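Local coordinates for cytochrome c-552/4 domain-containing protein (Ignicoccus hospitalis KIN4/I, PDB 4QO5), which is a membrane-associated octaheme cytochrome c of undetermined function that binds eight c-type hemes and probably transfers electrons, at residues L334-A346 with V359-I373. Numbering follows the deposited sequence.
Sequences LSVEAMPESTAEA and VGVKLPMPISLAPDI
Val336 and Leu363 form the hydrogen-bonded pair of a two-stranded antiparallel sheet. Val336 N donates a hydrogen bond to Leu363 O at 2.9 Å, and Leu363 N donates one to Val336 O, both bonds nearly straight. Ala338 N continues the pairing to Val361 O. The chain of 359-373 then turns back, so residues 336-338 are flanked by two runs of it: Ala338 O accepts from Leu369 N at 2.9 Å. Ala338 suits this narrow place, its lone methyl lying 3.6 Å from Leu363 CD1 and also touching Leu369. The two methyls of Val336 pack against the backbone of the returning chain, CG1 on Met365 O and CG2, anti to the backbone N, in van der Waals contact with Ser368 N at 3.7 Å. Lys362 and Glu337 project from the other face of the sheet, their charged ends near but not in contact.

At the start of helix 341-349, Thr343 OG1 donates to a lone pair of Pro371 O at 2.6 Å and weakly accepts from Ile373 N. Its chi1 of -61° sets OG1 beside the backbone N and CG2 anti to that N, where the methyl meets Ala370 CB at 4.0 Å. Pro340, at the N-cap position, touches Ala370 O with CD and the side chain of Asp372 with CB. One water joins Met339 O to Gly360 N.

Farther out, Ser368 OG donates to Ala370 O and accepts from Leu379 N, fixing the returning run, while Pro366 packs on Tyr139 and His323. Backbone bonds thus set the register, and one threonine hydroxyl ties the helix start to the returning chain.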
ATOM      1  N   LEU A 334       2.491 -25.886 -23.834  1.00 23.89           N
ATOM      2  CA  LEU A 334       3.489 -25.208 -24.647  1.00 23.72           C
ATOM      3  C   LEU A 334       4.838 -25.907 -24.509  1.00 28.92           C
ATOM      4  O   LEU A 334       5.181 -26.395 -23.431  1.00 29.33           O
ATOM      5  CB  LEU A 334       3.623 -23.741 -24.218  1.00 23.02           C
ATOM      6  CG  LEU A 334       2.410 -22.832 -24.433  1.00 23.23           C
ATOM      7  CD1 LEU A 334       2.669 -21.465 -23.824  1.00 25.03           C
ATOM      8  CD2 LEU A 334       2.086 -22.698 -25.937  1.00 25.96           C
ATOM      9  N   SER A 335       5.607 -25.941 -25.593  1.00 25.41           N
ATOM     10  CA  SER A 335       6.948 -26.521 -25.562  1.00 26.89           C
ATOM     11  C   SER A 335       7.871 -25.748 -26.500  1.00 29.66           C
ATOM     12  O   SER A 335       7.545 -25.554 -27.666  1.00 29.02           O
ATOM     13  CB  SER A 335       6.909 -27.993 -25.982  1.00 33.09           C
ATOM     14  OG  SER A 335       8.212 -28.553 -25.966  1.00 38.44           O
ATOM     15  N   VAL A 336       9.023 -25.319 -25.993  1.00 30.66           N
ATOM     16  CA  VAL A 336       9.957 -24.516 -26.782  1.00 28.27           C
ATOM     17  C   VAL A 336      11.367 -25.117 -26.737  1.00 29.85           C
ATOM     18  O   VAL A 336      11.757 -25.719 -25.741  1.00 30.25           O
ATOM     19  CB  VAL A 336       9.973 -23.038 -26.281  1.00 27.16           C
ATOM     20  CG1 VAL A 336      10.591 -22.927 -24.876  1.00 27.17           C
ATOM     21  CG2 VAL A 336      10.698 -22.132 -27.263  1.00 28.41           C
ATOM     22  N   GLU A 337      12.122 -24.978 -27.824  1.00 30.87           N
ATOM     23  CA  GLU A 337      13.555 -25.252 -27.781  1.00 32.65           C
ATOM     24  C   GLU A 337      14.230 -24.238 -26.852  1.00 36.78           C
ATOM     25  O   GLU A 337      14.063 -23.029 -27.013  1.00 37.78           O
ATOM     26  CB  GLU A 337      14.159 -25.162 -29.183  1.00 44.98           C
ATOM     27  CG  GLU A 337      14.749 -26.468 -29.685  1.00 59.75           C
ATOM     28  CD  GLU A 337      15.201 -26.374 -31.127  1.00 69.18           C
ATOM     29  OE1 GLU A 337      14.672 -25.505 -31.856  1.00 67.97           O
ATOM     30  OE2 GLU A 337      16.084 -27.165 -31.528  1.00 75.13           O
ATOM     31  N   ALA A 338      14.983 -24.732 -25.875  1.00 33.51           N
ATOM     32  CA  ALA A 338      15.485 -23.881 -24.796  1.00 35.52           C
ATOM     33  C   ALA A 338      16.673 -23.003 -25.190  1.00 35.56           C
ATOM     34  O   ALA A 338      16.751 -21.835 -24.804  1.00 37.98           O
ATOM     35  CB  ALA A 338      15.838 -24.730 -23.589  1.00 37.97           C
ATOM     36  N   MET A 339      17.598 -23.572 -25.953  1.00 36.80           N
ATOM     37  CA  MET A 339      18.870 -22.919 -26.228  1.00 39.95           C
ATOM     38  C   MET A 339      19.329 -23.166 -27.661  1.00 43.04           C
ATOM     39  O   MET A 339      19.657 -24.296 -28.022  1.00 40.74           O
ATOM     40  CB  MET A 339      19.933 -23.448 -25.264  1.00 42.89           C
ATOM     41  CG  MET A 339      21.345 -22.946 -25.532  1.00 44.52           C
ATOM     42  SD  MET A 339      21.559 -21.199 -25.139  1.00 47.34           S
ATOM     43  CE  MET A 339      21.039 -21.171 -23.423  1.00 42.50           C
ATOM     44  N   PRO A 340      19.350 -22.109 -28.487  1.00 42.69           N
ATOM     45  CA  PRO A 340      19.871 -22.263 -29.851  1.00 46.73           C
ATOM     46  C   PRO A 340      21.350 -22.644 -29.810  1.00 45.76           C
ATOM     47  O   PRO A 340      22.075 -22.135 -28.961  1.00 43.26           O
ATOM     48  CB  PRO A 340      19.690 -20.866 -30.453  1.00 46.23           C
ATOM     49  CG  PRO A 340      18.592 -20.242 -29.645  1.00 47.58           C
ATOM     50  CD  PRO A 340      18.784 -20.769 -28.252  1.00 42.32           C
ATOM     51  N   GLU A 341      21.784 -23.531 -30.699  1.00 48.94           N
ATOM     52  CA  GLU A 341      23.163 -24.019 -30.676  1.00 56.44           C
ATOM     53  C   GLU A 341      24.197 -22.931 -30.989  1.00 57.58           C
ATOM     54  O   GLU A 341      25.333 -22.990 -30.511  1.00 58.97           O
ATOM     55  CB  GLU A 341      23.343 -25.205 -31.633  1.00 63.95           C
ATOM     56  CG  GLU A 341      24.736 -25.831 -31.573  1.00 73.47           C
ATOM     57  CD  GLU A 341      25.343 -26.077 -32.944  1.00 85.22           C
ATOM     58  OE1 GLU A 341      24.583 -26.390 -33.886  1.00 90.51           O
ATOM     59  OE2 GLU A 341      26.582 -25.955 -33.080  1.00 86.82           O
ATOM     60  N   SER A 342      23.813 -21.944 -31.793  1.00 56.57           N
ATOM     61  CA  SER A 342      24.740 -20.877 -32.152  1.00 57.68           C
ATOM     62  C   SER A 342      25.008 -20.003 -30.933  1.00 54.76           C
ATOM     63  O   SER A 342      26.115 -19.499 -30.743  1.00 54.30           O
ATOM     64  CB  SER A 342      24.198 -20.037 -33.311  1.00 59.93           C
ATOM     65  OG  SER A 342      23.275 -19.068 -32.852  1.00 63.41           O
ATOM     66  N   THR A 343      23.988 -19.835 -30.100  1.00 49.92           N
ATOM     67  CA  THR A 343      24.141 -19.080 -28.869  1.00 44.42           C
ATOM     68  C   THR A 343      24.962 -19.870 -27.856  1.00 42.96           C
ATOM     69  O   THR A 343      25.844 -19.321 -27.200  1.00 46.20           O
ATOM     70  CB  THR A 343      22.780 -18.702 -28.271  1.00 44.68           C
ATOM     71  OG1 THR A 343      22.071 -17.874 -29.203  1.00 44.34           O
ATOM     72  CG2 THR A 343      22.963 -17.939 -26.969  1.00 44.00           C
ATOM     73  N   ALA A 344      24.681 -21.165 -27.747  1.00 44.03           N
ATOM     74  CA  ALA A 344      25.418 -22.039 -26.835  1.00 50.17           C
ATOM     75  C   ALA A 344      26.904 -22.082 -27.181  1.00 53.20           C
ATOM     76  O   ALA A 344      27.760 -22.091 -26.295  1.00 49.78           O
ATOM     77  CB  ALA A 344      24.834 -23.440 -26.853  1.00 46.93           C
ATOM     78  N   GLU A 345      27.202 -22.106 -28.475  1.00 57.10           N
ATOM     79  CA  GLU A 345      28.583 -22.120 -28.939  1.00 64.56           C
ATOM     80  C   GLU A 345      29.299 -20.829 -28.563  1.00 61.02           C
ATOM     81  O   GLU A 345      30.451 -20.852 -28.133  1.00 64.20           O
ATOM     82  CB  GLU A 345      28.640 -22.333 -30.450  1.00 71.46           C
ATOM     83  CG  GLU A 345      29.741 -23.284 -30.882  1.00 81.94           C
ATOM     84  CD  GLU A 345      29.727 -24.575 -30.084  1.00 87.77           C
ATOM     85  OE1 GLU A 345      28.712 -25.303 -30.137  1.00 88.11           O
ATOM     86  OE2 GLU A 345      30.733 -24.862 -29.399  1.00 90.21           O
ATOM     87  N   ALA A 346      28.609 -19.707 -28.730  1.00 56.42           N
ATOM     88  CA  ALA A 346      29.147 -18.408 -28.342  1.00 55.40           C
ATOM     89  C   ALA A 346      29.381 -18.344 -26.831  1.00 56.82           C
ATOM     90  O   ALA A 346      30.380 -17.785 -26.373  1.00 59.25           O
ATOM     91  CB  ALA A 346      28.215 -17.290 -28.788  1.00 51.09           C
ATOM     92  N   VAL A 359      21.262 -27.556 -25.431  1.00 47.70           N
ATOM     93  CA  VAL A 359      21.029 -27.633 -26.865  1.00 51.31           C
ATOM     94  C   VAL A 359      20.163 -28.848 -27.177  1.00 51.36           C
ATOM     95  O   VAL A 359      20.484 -29.965 -26.780  1.00 51.66           O
ATOM     96  CB  VAL A 359      22.347 -27.713 -27.644  1.00 54.44           C
ATOM     97  CG1 VAL A 359      22.095 -27.525 -29.133  1.00 55.43           C
ATOM     98  CG2 VAL A 359      23.312 -26.663 -27.130  1.00 52.60           C
ATOM     99  N   GLY A 360      19.046 -28.617 -27.858  1.00 51.61           N
ATOM    100  CA  GLY A 360      18.136 -29.693 -28.205  1.00 55.85           C
ATOM    101  C   GLY A 360      17.174 -30.075 -27.093  1.00 51.24           C
ATOM    102  O   GLY A 360      16.363 -30.983 -27.250  1.00 53.50           O
ATOM    103  N   VAL A 361      17.262 -29.389 -25.962  1.00 44.87           N
ATOM    104  CA  VAL A 361      16.340 -29.635 -24.865  1.00 44.59           C
ATOM    105  C   VAL A 361      15.066 -28.814 -25.052  1.00 43.08           C
ATOM    106  O   VAL A 361      15.124 -27.638 -25.411  1.00 40.27           O
ATOM    107  CB  VAL A 361      16.985 -29.305 -23.502  1.00 46.71           C
ATOM    108  CG1 VAL A 361      16.011 -29.568 -22.368  1.00 46.91           C
ATOM    109  CG2 VAL A 361      18.258 -30.118 -23.314  1.00 49.46           C
ATOM    110  N   LYS A 362      13.917 -29.448 -24.830  1.00 40.61           N
ATOM    111  CA  LYS A 362      12.633 -28.756 -24.876  1.00 39.58           C
ATOM    112  C   LYS A 362      12.215 -28.409 -23.458  1.00 38.85           C
ATOM    113  O   LYS A 362      12.333 -29.240 -22.561  1.00 39.56           O
ATOM    114  CB  LYS A 362      11.568 -29.653 -25.501  1.00 41.75           C
ATOM    115  CG  LYS A 362      11.832 -30.034 -26.946  1.00 48.35           C
ATOM    116  CD  LYS A 362      11.597 -28.862 -27.877  1.00 50.77           C
ATOM    117  CE  LYS A 362      11.439 -29.328 -29.312  1.00 56.12           C
ATOM    118  NZ  LYS A 362      12.608 -30.141 -29.746  1.00 65.12           N
ATOM    119  N   LEU A 363      11.730 -27.189 -23.251  1.00 31.59           N
ATOM    120  CA  LEU A 363      11.211 -26.798 -21.948  1.00 29.77           C
ATOM    121  C   LEU A 363       9.744 -26.418 -22.100  1.00 29.99           C
ATOM    122  O   LEU A 363       9.341 -25.946 -23.163  1.00 28.42           O
ATOM    123  CB  LEU A 363      12.020 -25.613 -21.388  1.00 29.48           C
ATOM    124  CG  LEU A 363      13.465 -25.959 -21.007  1.00 39.03           C
ATOM    125  CD1 LEU A 363      14.197 -24.767 -20.411  1.00 39.85           C
ATOM    126  CD2 LEU A 363      13.494 -27.145 -20.040  1.00 45.33           C
ATOM    127  N   PRO A 364       8.936 -26.627 -21.043  1.00 29.85           N
ATOM    128  CA  PRO A 364       7.530 -26.208 -21.094  1.00 29.04           C
ATOM    129  C   PRO A 364       7.396 -24.716 -20.788  1.00 32.25           C
ATOM    130  O   PRO A 364       6.915 -24.327 -19.723  1.00 35.65           O
ATOM    131  CB  PRO A 364       6.877 -27.057 -19.999  1.00 30.08           C
ATOM    132  CG  PRO A 364       7.957 -27.284 -19.014  1.00 31.66           C
ATOM    133  CD  PRO A 364       9.256 -27.346 -19.798  1.00 33.99           C
ATOM    134  N   MET A 365       7.843 -23.894 -21.728  1.00 25.99           N
ATOM    135  CA  MET A 365       7.834 -22.444 -21.581  1.00 25.45           C
ATOM    136  C   MET A 365       7.433 -21.845 -22.920  1.00 24.36           C
ATOM    137  O   MET A 365       7.488 -22.539 -23.941  1.00 24.36           O
ATOM    138  CB  MET A 365       9.214 -21.962 -21.149  1.00 30.64           C
ATOM    139  CG  MET A 365       9.514 -22.287 -19.680  1.00 36.55           C
ATOM    140  SD  MET A 365      11.257 -22.123 -19.301  1.00 55.35           S
ATOM    141  CE  MET A 365      11.397 -20.343 -19.193  1.00 54.73           C
ATOM    142  N   PRO A 366       6.989 -20.577 -22.921  1.00 23.41           N
ATOM    143  CA  PRO A 366       6.512 -19.972 -24.171  1.00 26.33           C
ATOM    144  C   PRO A 366       7.632 -19.465 -25.063  1.00 26.92           C
ATOM    145  O   PRO A 366       7.431 -19.265 -26.270  1.00 24.56           O
ATOM    146  CB  PRO A 366       5.643 -18.802 -23.689  1.00 24.40           C
ATOM    147  CG  PRO A 366       6.145 -18.485 -22.305  1.00 26.84           C
ATOM    148  CD  PRO A 366       6.632 -19.776 -21.728  1.00 26.15           C
ATOM    149  N   ILE A 367       8.806 -19.262 -24.475  1.00 26.94           N
ATOM    150  CA  ILE A 367       9.909 -18.630 -25.190  1.00 27.88           C
ATOM    151  C   ILE A 367      11.232 -19.252 -24.725  1.00 25.88           C
ATOM    152  O   ILE A 367      11.332 -19.740 -23.593  1.00 25.91           O
ATOM    153  CB  ILE A 367       9.855 -17.084 -24.966  1.00 24.09           C
ATOM    154  CG1 ILE A 367      10.826 -16.338 -25.885  1.00 25.13           C
ATOM    155  CG2 ILE A 367      10.045 -16.728 -23.473  1.00 23.84           C
ATOM    156  CD1 ILE A 367      10.618 -14.818 -25.885  1.00 25.01           C
ATOM    157  N   SER A 368      12.234 -19.257 -25.600  1.00 26.98           N
ATOM    158  CA  SER A 368      13.540 -19.836 -25.283  1.00 28.23           C
ATOM    159  C   SER A 368      14.276 -19.043 -24.194  1.00 31.41           C
ATOM    160  O   SER A 368      13.881 -17.927 -23.851  1.00 30.75           O
ATOM    161  CB  SER A 368      14.403 -19.907 -26.538  1.00 31.13           C
ATOM    162  OG  SER A 368      14.493 -18.639 -27.172  1.00 32.15           O
ATOM    163  N   LEU A 369      15.350 -19.622 -23.665  1.00 32.30           N
ATOM    164  CA  LEU A 369      16.100 -18.997 -22.571  1.00 35.89           C
ATOM    165  C   LEU A 369      17.028 -17.899 -23.065  1.00 38.64           C
ATOM    166  O   LEU A 369      17.470 -17.045 -22.292  1.00 37.08           O
ATOM    167  CB  LEU A 369      16.915 -20.046 -21.816  1.00 32.70           C
ATOM    168  CG  LEU A 369      16.105 -21.161 -21.160  1.00 41.02           C
ATOM    169  CD1 LEU A 369      17.031 -22.158 -20.477  1.00 42.39           C
ATOM    170  CD2 LEU A 369      15.087 -20.598 -20.169  1.00 45.02           C
ATOM    171  N   ALA A 370      17.334 -17.933 -24.355  1.00 35.47           N
ATOM    172  CA  ALA A 370      18.224 -16.950 -24.952  1.00 34.70           C
ATOM    173  C   ALA A 370      17.847 -16.791 -26.416  1.00 39.22           C
ATOM    174  O   ALA A 370      17.331 -17.728 -27.026  1.00 35.67           O
ATOM    175  CB  ALA A 370      19.671 -17.410 -24.822  1.00 33.22           C
ATOM    176  N   PRO A 371      18.095 -15.603 -26.989  1.00 40.22           N
ATOM    177  CA  PRO A 371      17.837 -15.462 -28.424  1.00 40.43           C
ATOM    178  C   PRO A 371      18.922 -16.173 -29.228  1.00 45.96           C
ATOM    179  O   PRO A 371      19.937 -16.572 -28.662  1.00 47.72           O
ATOM    180  CB  PRO A 371      17.901 -13.949 -28.641  1.00 43.73           C
ATOM    181  CG  PRO A 371      18.792 -13.446 -27.546  1.00 43.55           C
ATOM    182  CD  PRO A 371      18.573 -14.350 -26.374  1.00 43.00           C
ATOM    183  N   ASP A 372      18.706 -16.351 -30.527  1.00 44.26           N
ATOM    184  CA  ASP A 372      19.748 -16.911 -31.374  1.00 51.33           C
ATOM    185  C   ASP A 372      20.705 -15.779 -31.723  1.00 56.68           C
ATOM    186  O   ASP A 372      20.280 -14.727 -32.196  1.00 54.36           O
ATOM    187  CB  ASP A 372      19.144 -17.534 -32.630  1.00 56.99           C
ATOM    188  CG  ASP A 372      20.148 -18.357 -33.425  1.00 64.30           C
ATOM    189  OD1 ASP A 372      21.370 -18.113 -33.316  1.00 69.23           O
ATOM    190  OD2 ASP A 372      19.704 -19.271 -34.152  1.00 63.34           O
ATOM    191  N   ILE A 373      21.993 -15.995 -31.474  1.00 57.21           N
ATOM    192  CA  ILE A 373      22.987 -14.936 -31.598  1.00 61.51           C
ATOM    193  C   ILE A 373      23.168 -14.498 -33.052  1.00 69.28           C
ATOM    194  O   ILE A 373      23.467 -13.335 -33.324  1.00 69.73           O
ATOM    195  CB  ILE A 373      24.342 -15.339 -30.954  1.00 60.33           C
ATOM    196  CG1 ILE A 373      25.250 -14.116 -30.799  1.00 66.41           C
ATOM    197  CG2 ILE A 373      25.024 -16.442 -31.747  1.00 57.85           C
ATOM    198  CD1 ILE A 373      26.167 -14.187 -29.598  1.00 66.91           C
TER
HETATM  199  O   HOH W   1      18.940 -26.268 -29.482  1.00 49.32           O